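Kojibiose phosphorylase (Gut metagenome, PDB 6W0P) is a phosphorylase of glycoside hydrolase family 65, pairing a beta-rich N-terminal domain with a central catalytic domain rich in helices. Local coordinates at residues M568-H573 against L618-L623. Numbering follows the deposited sequence.
Sequences MPIYSH and LHESSL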
# COMPACT_ATOMS: atom_id res chain seq x y z
N MET A 568 -3.38 11.40 -19.84
CA MET A 568 -2.05 11.73 -19.26
C MET A 568 -2.24 12.73 -18.12
O MET A 568 -3.09 13.61 -18.19
CB MET A 568 -1.11 12.29 -20.33
CG MET A 568 0.28 11.66 -20.31
SD MET A 568 0.32 9.92 -20.87
CE MET A 568 -0.04 10.12 -22.62
N PRO A 569 -1.49 12.58 -17.00
CA PRO A 569 -0.57 11.46 -16.82
C PRO A 569 -1.35 10.16 -16.51
O PRO A 569 -2.54 10.25 -16.18
CB PRO A 569 0.34 11.92 -15.67
CG PRO A 569 -0.54 12.87 -14.85
CD PRO A 569 -1.53 13.48 -15.83
N ILE A 570 -0.70 9.00 -16.68
CA ILE A 570 -1.32 7.64 -16.60
C ILE A 570 -1.94 7.43 -15.21
O ILE A 570 -3.09 6.95 -15.15
CB ILE A 570 -0.27 6.55 -16.93
CG1 ILE A 570 0.08 6.53 -18.42
CG2 ILE A 570 -0.74 5.19 -16.45
CD1 ILE A 570 -0.95 5.86 -19.31
N TYR A 571 -1.19 7.76 -14.15
CA TYR A 571 -1.54 7.41 -12.74
C TYR A 571 -2.87 8.09 -12.36
O TYR A 571 -3.57 7.56 -11.46
CB TYR A 571 -0.37 7.72 -11.79
CG TYR A 571 0.01 9.17 -11.60
CD1 TYR A 571 -0.77 10.02 -10.81
CD2 TYR A 571 1.18 9.69 -12.14
CE1 TYR A 571 -0.42 11.35 -10.61
CE2 TYR A 571 1.54 11.02 -11.95
CZ TYR A 571 0.74 11.85 -11.18
OH TYR A 571 1.08 13.16 -10.98
N SER A 572 -3.21 9.20 -13.04
CA SER A 572 -4.42 10.02 -12.78
C SER A 572 -5.61 9.53 -13.60
O SER A 572 -6.74 9.95 -13.27
CB SER A 572 -4.16 11.48 -13.06
OG SER A 572 -3.10 11.96 -12.25
N HIS A 573 -5.40 8.72 -14.64
CA HIS A 573 -6.49 8.32 -15.56
C HIS A 573 -6.69 6.79 -15.60
O HIS A 573 -7.83 6.39 -15.80
CB HIS A 573 -6.32 9.01 -16.94
CG HIS A 573 -6.60 10.48 -16.88
ND1 HIS A 573 -5.65 11.40 -16.44
CD2 HIS A 573 -7.72 11.19 -17.15
CE1 HIS A 573 -6.17 12.61 -16.46
NE2 HIS A 573 -7.43 12.51 -16.90
N LEU A 618 7.53 5.39 -22.43
CA LEU A 618 6.63 6.56 -22.28
C LEU A 618 7.46 7.82 -22.08
O LEU A 618 7.02 8.87 -22.52
CB LEU A 618 5.71 6.28 -21.09
CG LEU A 618 4.37 6.99 -21.07
CD1 LEU A 618 3.55 6.68 -22.29
CD2 LEU A 618 3.61 6.58 -19.81
N HIS A 619 8.65 7.71 -21.49
CA HIS A 619 9.55 8.87 -21.25
C HIS A 619 8.92 9.71 -20.14
O HIS A 619 8.98 10.95 -20.25
CB HIS A 619 9.81 9.71 -22.52
CG HIS A 619 10.40 8.90 -23.63
ND1 HIS A 619 11.63 8.28 -23.50
CD2 HIS A 619 9.90 8.52 -24.82
CE1 HIS A 619 11.87 7.57 -24.58
NE2 HIS A 619 10.82 7.70 -25.40
N GLU A 620 8.31 9.04 -19.13
CA GLU A 620 7.66 9.73 -17.99
C GLU A 620 8.75 10.59 -17.34
O GLU A 620 8.75 11.83 -17.60
CB GLU A 620 7.00 8.76 -17.00
CG GLU A 620 5.49 8.66 -17.17
CD GLU A 620 4.70 8.20 -15.94
OE1 GLU A 620 3.44 8.12 -16.03
OE2 GLU A 620 5.34 7.95 -14.89
N SER A 621 9.68 9.92 -16.65
CA SER A 621 10.74 10.55 -15.83
C SER A 621 11.56 11.57 -16.64
O SER A 621 11.72 11.44 -17.89
CB SER A 621 11.63 9.52 -15.22
OG SER A 621 12.28 8.79 -16.23
N SER A 622 12.11 12.52 -15.90
CA SER A 622 13.04 13.54 -16.43
C SER A 622 14.34 12.84 -16.83
O SER A 622 15.16 13.47 -17.48
CB SER A 622 13.24 14.67 -15.43
OG SER A 622 13.55 14.18 -14.13
N LEU A 623 14.46 11.56 -16.49
CA LEU A 623 15.67 10.72 -16.66
C LEU A 623 15.76 10.17 -18.10
O LEU A 623 16.88 9.91 -18.58
CB LEU A 623 15.55 9.58 -15.64
CG LEU A 623 15.93 9.93 -14.20
CD1 LEU A 623 14.86 10.80 -13.52
CD2 LEU A 623 16.17 8.67 -13.39
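Ile570 and Leu618 meet through side chains whose torsions point them at each other. In Ile570, CG1 stands anti to the carbonyl carbon (chi1 -72°). Leu618 holds CG roughly anti to its backbone N (chi1 -155°), directing it toward the 568-573 segment, and its second torsion (chi2 58°) leaves CD2 anti to CA, turned to the isoleucine. The two aliphatic chains approach at a slant, with Ile570 CG1 and Leu618 CD2 3.8 Å apart. Glu620, two residues after Leu618, approaches the same isoleucine: its chain runs extended beyond CG, and carboxylate oxygen OE1 lies 4.1 Å from Ile570 CB. This is van der Waals contact only; the other oxygen, OE2, forms a salt bridge with Lys586. The trio thus illustrates how a small contact between two loops can rest on one buried hydrophobic residue met by a leucine methyl and by one carboxylate oxygen of a glutamate.

The 568-573 segment also has local contacts of its own. A cis peptide bond precedes Pro569, and the turn that follows is closed by the backbone bond from His573 N to Ile570 O, 3.0 Å long. Pro569 O also receives a weak bond of 3.3 Å from His573 ND1, at the edge of the imidazole and in its plane. Within the same segment, Pro569 CG lies 3.9 Å above the ring plane of Tyr571, displaced toward the rim, and that tyrosine also packs on Tyr75 of the second subunit.

Backbone hydrogen bonds tie Leu618 to Ile585 and Glu620 to Lys586, placing the 618-623 segment beside the chain leading into helix 590-596. Within the central catalytic domain, consistent with the (alpha/alpha)6 barrel of family 65, the contact therefore joins two inter-helix loops: the long one between helices 522-534 and 590-596, and the shorter connection from helix 603-613 to helix 624-634.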